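Local coordinates for fructose-1,6-bisphosphatase/inositol-1-monophosphatase (Thermotoga maritima, PDB 2P3N), which hydrolyses fructose 1,6-bisphosphate, inositol 1-phosphate (the D isomer much faster than the L) and several other phosphate monoesters, using magnesium, at residues 128-132 against 133-137; 48-51 against 52-56. All coordinates share one frame; numbering follows the deposited sequence.

Contact 1: 128-132 against 133-137; sequences AFFNG and ERIRV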
ATOM      1  N   ALA A 128       5.058   6.462 -21.893  1.00 31.57           N
ATOM      2  CA  ALA A 128       4.146   6.231 -20.786  1.00 29.83           C
ATOM      3  C   ALA A 128       4.805   5.611 -19.545  1.00 31.53           C
ATOM      4  O   ALA A 128       5.707   4.779 -19.652  1.00 33.05           O
ATOM      5  CB  ALA A 128       3.000   5.355 -21.264  1.00 26.83           C
ATOM      6  N   PHE A 129       4.340   6.024 -18.370  1.00 27.42           N
ATOM      7  CA  PHE A 129       4.862   5.510 -17.114  1.00 27.48           C
ATOM      8  C   PHE A 129       3.768   5.029 -16.170  1.00 25.37           C
ATOM      9  O   PHE A 129       2.593   5.313 -16.342  1.00 23.61           O
ATOM     10  CB  PHE A 129       5.670   6.572 -16.362  1.00 31.63           C
ATOM     11  CG  PHE A 129       6.959   6.984 -17.031  1.00 37.17           C
ATOM     12  CD1 PHE A 129       6.952   7.717 -18.213  1.00 38.28           C
ATOM     13  CD2 PHE A 129       8.183   6.721 -16.419  1.00 35.11           C
ATOM     14  CE1 PHE A 129       8.147   8.191 -18.770  1.00 39.18           C
ATOM     15  CE2 PHE A 129       9.376   7.189 -16.968  1.00 37.10           C
ATOM     16  CZ  PHE A 129       9.353   7.928 -18.145  1.00 39.05           C
ATOM     17  N   PHE A 130       4.212   4.319 -15.141  1.00 32.71           N
ATOM     18  CA  PHE A 130       3.367   3.752 -14.093  1.00 28.88           C
ATOM     19  C   PHE A 130       4.237   3.914 -12.842  1.00 28.55           C
ATOM     20  O   PHE A 130       5.296   3.282 -12.736  1.00 25.70           O
ATOM     21  CB  PHE A 130       3.147   2.263 -14.366  1.00 24.79           C
ATOM     22  CG  PHE A 130       2.024   1.652 -13.593  1.00 31.57           C
ATOM     23  CD1 PHE A 130       1.768   2.025 -12.283  1.00 35.94           C
ATOM     24  CD2 PHE A 130       1.220   0.685 -14.181  1.00 38.08           C
ATOM     25  CE1 PHE A 130       0.723   1.452 -11.570  1.00 35.94           C
ATOM     26  CE2 PHE A 130       0.170   0.104 -13.474  1.00 43.91           C
ATOM     27  CZ  PHE A 130      -0.079   0.492 -12.164  1.00 40.15           C
ATOM     28  N   ASN A 131       3.805   4.768 -11.915  1.00 28.25           N
ATOM     29  CA  ASN A 131       4.542   5.021 -10.674  1.00 26.08           C
ATOM     30  C   ASN A 131       6.051   5.163 -10.861  1.00 26.79           C
ATOM     31  O   ASN A 131       6.836   4.757  -9.996  1.00 28.10           O
ATOM     32  CB  ASN A 131       4.266   3.931  -9.633  1.00 19.77           C
ATOM     33  CG  ASN A 131       2.843   3.959  -9.127  1.00 21.58           C
ATOM     34  OD1 ASN A 131       2.250   5.020  -8.975  1.00 26.77           O
ATOM     35  ND2 ASN A 131       2.293   2.792  -8.851  1.00 23.91           N
ATOM     36  N   GLY A 132       6.453   5.728 -11.995  1.00 25.97           N
ATOM     37  CA  GLY A 132       7.862   5.948 -12.238  1.00 26.96           C
ATOM     38  C   GLY A 132       8.522   5.060 -13.259  1.00 28.53           C
ATOM     39  O   GLY A 132       9.524   5.440 -13.851  1.00 30.40           O
ATOM     40  N   GLU A 133       7.980   3.872 -13.475  1.00 31.29           N
ATOM     41  CA  GLU A 133       8.593   2.971 -14.436  1.00 32.23           C
ATOM     42  C   GLU A 133       7.866   2.941 -15.778  1.00 34.05           C
ATOM     43  O   GLU A 133       6.660   3.201 -15.863  1.00 35.61           O
ATOM     44  CB  GLU A 133       8.678   1.558 -13.852  1.00 29.50           C
ATOM     45  CG  GLU A 133       7.342   0.888 -13.626  1.00 29.75           C
ATOM     46  CD  GLU A 133       7.498  -0.493 -13.037  1.00 30.30           C
ATOM     47  OE1 GLU A 133       7.969  -0.581 -11.878  1.00 27.17           O
ATOM     48  OE2 GLU A 133       7.156  -1.478 -13.736  1.00 27.89           O
ATOM     49  N   ARG A 134       8.612   2.607 -16.824  1.00 32.69           N
ATOM     50  CA  ARG A 134       8.058   2.552 -18.164  1.00 32.64           C
ATOM     51  C   ARG A 134       7.019   1.459 -18.356  1.00 30.17           C
ATOM     52  O   ARG A 134       7.144   0.364 -17.801  1.00 33.20           O
ATOM     53  CB  ARG A 134       9.185   2.357 -19.188  1.00 34.64           C
ATOM     54  CG  ARG A 134      10.200   3.489 -19.242  1.00 36.02           C
ATOM     55  CD  ARG A 134       9.494   4.831 -19.305  1.00 43.50           C
ATOM     56  NE  ARG A 134       8.476   4.858 -20.349  1.00 46.84           N
ATOM     57  CZ  ARG A 134       8.737   4.977 -21.645  1.00 50.44           C
ATOM     58  NH1 ARG A 134       9.989   5.095 -22.065  1.00 55.20           N
ATOM     59  NH2 ARG A 134       7.743   4.954 -22.523  1.00 59.38           N
ATOM     60  N   ILE A 135       5.980   1.776 -19.123  1.00 30.79           N
ATOM     61  CA  ILE A 135       4.948   0.803 -19.464  1.00 35.67           C
ATOM     62  C   ILE A 135       4.763   0.845 -20.986  1.00 37.24           C
ATOM     63  O   ILE A 135       4.994   1.881 -21.626  1.00 38.31           O
ATOM     64  CB  ILE A 135       3.575   1.072 -18.765  1.00 33.30           C
ATOM     65  CG1 ILE A 135       3.127   2.514 -18.982  1.00 35.12           C
ATOM     66  CG2 ILE A 135       3.666   0.726 -17.288  1.00 29.96           C
ATOM     67  CD1 ILE A 135       1.717   2.794 -18.461  1.00 32.41           C
ATOM     68  N   ARG A 136       4.381  -0.294 -21.557  1.00 38.97           N
ATOM     69  CA  ARG A 136       4.160  -0.435 -22.998  1.00 41.80           C
ATOM     70  C   ARG A 136       3.028  -1.434 -23.166  1.00 42.77           C
ATOM     71  O   ARG A 136       2.985  -2.458 -22.474  1.00 44.23           O
ATOM     72  CB  ARG A 136       5.417  -0.973 -23.685  1.00 47.72           C
ATOM     73  CG  ARG A 136       6.624  -0.076 -23.526  1.00 56.46           C
ATOM     74  CD  ARG A 136       7.918  -0.806 -23.839  1.00 61.47           C
ATOM     75  NE  ARG A 136       9.017  -0.257 -23.046  1.00 67.86           N
ATOM     76  CZ  ARG A 136       9.116  -0.374 -21.721  1.00 70.19           C
ATOM     77  NH1 ARG A 136       8.185  -1.029 -21.026  1.00 68.63           N
ATOM     78  NH2 ARG A 136      10.145   0.175 -21.086  1.00 72.85           N
ATOM     79  N   VAL A 137       2.109  -1.151 -24.080  1.00 41.55           N
ATOM     80  CA  VAL A 137       0.991  -2.063 -24.246  1.00 44.51           C
ATOM     81  C   VAL A 137       1.459  -3.495 -24.582  1.00 44.89           C
ATOM     82  O   VAL A 137       2.588  -3.702 -25.039  1.00 40.44           O
ATOM     83  CB  VAL A 137      -0.016  -1.524 -25.290  1.00 42.67           C
ATOM     84  CG1 VAL A 137       0.623  -1.472 -26.664  1.00 40.40           C
ATOM     85  CG2 VAL A 137      -1.283  -2.379 -25.254  1.00 44.18           C
TER

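Contact 2: 48-51 against 52-56; sequences MIVD and EIRKF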
ATOM      1  N   MET A  48     -10.998  21.333  -5.336  1.00 30.19           N
ATOM      2  CA  MET A  48      -9.624  21.194  -4.901  1.00 30.92           C
ATOM      3  C   MET A  48      -8.680  21.278  -6.107  1.00 32.43           C
ATOM      4  O   MET A  48      -7.701  22.034  -6.091  1.00 29.17           O
ATOM      5  CB  MET A  48      -9.449  19.871  -4.151  1.00 26.01           C
ATOM      6  CG  MET A  48      -8.140  19.783  -3.388  1.00 37.85           C
ATOM      7  SD  MET A  48      -8.126  18.600  -2.015  1.00 44.26           S
ATOM      8  CE  MET A  48      -8.487  19.665  -0.606  1.00 77.20           C
ATOM      9  N   ILE A  49      -8.999  20.531  -7.163  1.00 30.06           N
ATOM     10  CA  ILE A  49      -8.170  20.514  -8.364  1.00 31.41           C
ATOM     11  C   ILE A  49      -8.210  21.838  -9.141  1.00 30.40           C
ATOM     12  O   ILE A  49      -7.177  22.478  -9.352  1.00 29.46           O
ATOM     13  CB  ILE A  49      -8.590  19.355  -9.322  1.00 32.01           C
ATOM     14  CG1 ILE A  49      -8.398  17.996  -8.639  1.00 30.05           C
ATOM     15  CG2 ILE A  49      -7.761  19.403 -10.605  1.00 31.94           C
ATOM     16  CD1 ILE A  49      -8.964  16.816  -9.440  1.00 30.96           C
ATOM     17  N   VAL A  50      -9.411  22.229  -9.563  1.00 30.75           N
ATOM     18  CA  VAL A  50      -9.629  23.453 -10.327  1.00 28.36           C
ATOM     19  C   VAL A  50      -8.982  24.676  -9.709  1.00 29.29           C
ATOM     20  O   VAL A  50      -8.489  25.550 -10.415  1.00 28.65           O
ATOM     21  CB  VAL A  50     -11.119  23.748 -10.463  1.00 28.66           C
ATOM     22  CG1 VAL A  50     -11.315  25.179 -10.955  1.00 29.16           C
ATOM     23  CG2 VAL A  50     -11.761  22.740 -11.415  1.00 22.44           C
ATOM     24  N   ASP A  51      -9.017  24.741  -8.386  1.00 29.96           N
ATOM     25  CA  ASP A  51      -8.429  25.853  -7.661  1.00 30.28           C
ATOM     26  C   ASP A  51      -6.915  25.919  -7.798  1.00 31.49           C
ATOM     27  O   ASP A  51      -6.350  27.011  -7.892  1.00 34.55           O
ATOM     28  CB  ASP A  51      -8.789  25.757  -6.185  1.00 33.59           C
ATOM     29  CG  ASP A  51     -10.186  26.226  -5.903  1.00 39.53           C
ATOM     30  OD1 ASP A  51     -10.944  26.423  -6.879  1.00 41.61           O
ATOM     31  OD2 ASP A  51     -10.525  26.394  -4.710  1.00 39.67           O
ATOM     32  N   GLU A  52      -6.253  24.764  -7.787  1.00 29.05           N
ATOM     33  CA  GLU A  52      -4.797  24.750  -7.913  1.00 30.97           C
ATOM     34  C   GLU A  52      -4.368  25.089  -9.328  1.00 31.21           C
ATOM     35  O   GLU A  52      -3.343  25.754  -9.535  1.00 30.84           O
ATOM     36  CB  GLU A  52      -4.224  23.388  -7.519  1.00 34.99           C
ATOM     37  CG  GLU A  52      -3.992  23.226  -6.026  1.00 41.04           C
ATOM     38  CD  GLU A  52      -2.849  24.076  -5.514  1.00 40.53           C
ATOM     39  OE1 GLU A  52      -1.674  23.709  -5.735  1.00 33.33           O
ATOM     40  OE2 GLU A  52      -3.137  25.119  -4.895  1.00 53.04           O
ATOM     41  N   ILE A  53      -5.137  24.620 -10.302  1.00 25.13           N
ATOM     42  CA  ILE A  53      -4.825  24.912 -11.680  1.00 24.95           C
ATOM     43  C   ILE A  53      -5.026  26.412 -11.876  1.00 30.46           C
ATOM     44  O   ILE A  53      -4.125  27.112 -12.344  1.00 29.69           O
ATOM     45  CB  ILE A  53      -5.724  24.117 -12.628  1.00 25.84           C
ATOM     46  CG1 ILE A  53      -5.386  22.628 -12.528  1.00 23.01           C
ATOM     47  CG2 ILE A  53      -5.517  24.591 -14.040  1.00 30.36           C
ATOM     48  CD1 ILE A  53      -6.206  21.752 -13.441  1.00 23.43           C
ATOM     49  N   ARG A  54      -6.199  26.907 -11.485  1.00 33.25           N
ATOM     50  CA  ARG A  54      -6.517  28.332 -11.610  1.00 38.00           C
ATOM     51  C   ARG A  54      -5.449  29.203 -10.944  1.00 39.91           C
ATOM     52  O   ARG A  54      -5.220  30.353 -11.335  1.00 41.32           O
ATOM     53  CB  ARG A  54      -7.884  28.632 -10.979  1.00 35.92           C
ATOM     54  CG  ARG A  54      -9.088  28.108 -11.765  1.00 38.44           C
ATOM     55  CD  ARG A  54      -9.566  29.112 -12.815  1.00 41.34           C
ATOM     56  NE  ARG A  54     -10.645  28.609 -13.671  1.00 43.58           N
ATOM     57  CZ  ARG A  54     -11.859  28.260 -13.248  1.00 46.58           C
ATOM     58  NH1 ARG A  54     -12.179  28.348 -11.964  1.00 48.83           N
ATOM     59  NH2 ARG A  54     -12.760  27.829 -14.122  1.00 47.97           N
ATOM     60  N   LYS A  55      -4.790  28.638  -9.942  1.00 40.15           N
ATOM     61  CA  LYS A  55      -3.768  29.354  -9.204  1.00 39.33           C
ATOM     62  C   LYS A  55      -2.432  29.420  -9.925  1.00 40.70           C
ATOM     63  O   LYS A  55      -1.809  30.481  -9.981  1.00 41.90           O
ATOM     64  CB  LYS A  55      -3.589  28.702  -7.839  1.00 34.53           C
ATOM     65  CG  LYS A  55      -2.462  29.261  -7.015  1.00 38.11           C
ATOM     66  CD  LYS A  55      -2.440  28.581  -5.658  1.00 43.09           C
ATOM     67  CE  LYS A  55      -1.320  29.085  -4.770  1.00 44.78           C
ATOM     68  NZ  LYS A  55      -1.281  28.283  -3.504  1.00 47.64           N
ATOM     69  N   PHE A  56      -1.996  28.293 -10.482  1.00 40.40           N
ATOM     70  CA  PHE A  56      -0.708  28.243 -11.173  1.00 39.35           C
ATOM     71  C   PHE A  56      -0.790  28.437 -12.677  1.00 39.24           C
ATOM     72  O   PHE A  56       0.218  28.680 -13.341  1.00 37.81           O
ATOM     73  CB  PHE A  56       0.016  26.927 -10.867  1.00 31.72           C
ATOM     74  CG  PHE A  56       0.474  26.811  -9.447  1.00 31.65           C
ATOM     75  CD1 PHE A  56      -0.391  26.357  -8.453  1.00 33.44           C
ATOM     76  CD2 PHE A  56       1.753  27.224  -9.083  1.00 31.50           C
ATOM     77  CE1 PHE A  56       0.013  26.321  -7.114  1.00 28.99           C
ATOM     78  CE2 PHE A  56       2.165  27.192  -7.748  1.00 29.80           C
ATOM     79  CZ  PHE A  56       1.296  26.741  -6.767  1.00 28.16           C
TER
HETATM   80  O   HOH W   1     -11.136  28.228  -9.344  1.00 44.98           O

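Contact 1: 128-132 against 133-137
Ala-128 O is gripped by two donors that reach it from opposite faces of its carbonyl plane: the backbone N of Ile-135 at 3.1 Å and the side-chain NE of Arg-134 at 2.9 Å. The second bond is nearly straight (175° at the hydrogen), with the oxygen at the edge of the guanidinium. The bend at chi2 (-48°) lays Arg-134 CD over one face of the Phe-129 ring, 3.4 Å from its centroid, a CH-pi contact, and the bend at chi3 then turns NE toward Ala-128 O; the guanidinium follows as an off-centre cation-pi partner. Replacing Phe-129 by an alanine is likely to leave the bent Arg-134 chain without its apolar platform and the guanidinium freer to swing off Ala-128 O. At the turn, Phe-130 and Glu-133 satisfy each other's backbone: Phe-130 N gives to Glu-133 O and Glu-133 N to Phe-130 O, each at 2.8 Å. This closes a type I' turn whose Gly-132 has backbone angles (phi 108°) ill suited to a side chain. Ile-135 CG2 meets Phe-130 CB at 3.3 Å, near the plane of the Phe-130 ring at its edge. Glu-133 OE1 pairs with Arg-12 of the second subunit, while Asn-131 ND2 bonds to Asn-117 O. The hairpin 127-130/133-134 ends the seven-stranded sheet within this chain, beside strand 118-123, where Tyr-121 lies nearly parallel to the Phe-129 ring.

Contact 2: 48-51 against 52-56
Backbone bonds run four residues back along one helix, from Ile-53 N to Ile-49 O (3.1 Å, 162° at the hydrogen) and from Arg-54 N to Val-50 O (2.9 Å), while Lys-55 N to Asp-51 O is weak. Ile-49 O also takes a weak, strongly bent bond from Glu-52 N. Ile-49 and Ile-53 lie side by side and point the same way, with CG2 of Ile-49 4.0 Å from CD1 of Ile-53, an apolar contact one turn apart. Val-50 and Arg-54 repeat that relation on an adjoining strip. Arg-54 turns at chi2 (-88°), which brings its guanidinium back over the valine: Val-50 CG1 sits over one guanidinium face, 3.4 Å from NH1. The valine methyl reaches this place because CG1 is anti to the backbone N (chi1 166°), so one branch serves as the floor beneath a charged group. The same NH1 gives a hydrogen bond of 2.8 Å to a water, which in turn donates to Asp-51 OD1 at 3.1 Å. The water therefore bridges opposite charges whose atoms, OD1 and NH1, stand 5.6 Å apart. On the polar side, Lys-55 and Glu-52 form a long ion pair. This is the pattern of an amphipathic helix: Ile-49, Val-50 and Ile-53 of helix 40-56 pack on Ile-78 of strand 74-79, with Leu-10 and Phe-6 of helix 2-21 also touching the isoleucines, and the side chain of Ile-49 lies about 10 Å from the bound magnesium ion.

Both contacts serve the seven-stranded sheet from different places: 128-137 is its last hairpin within this chain, whereas 48-56 belongs to a helix packed on strands 61-64, 74-79 and 95-102 at its other end. Their centres are 26 Å apart and their nearest atoms about 16 Å, so they do not touch. Both are partly buried, each with three buried residues among those that touch, but the exposed ones all belong to contact 2. Contact 1 faces a second subunit, while no other chain of the assembly touches contact 2. Their chemistry differs accordingly: a direct side-chain bond to a backbone carbonyl with aromatic contact in the hairpin, a water-mediated link beside an aliphatic face on the helix.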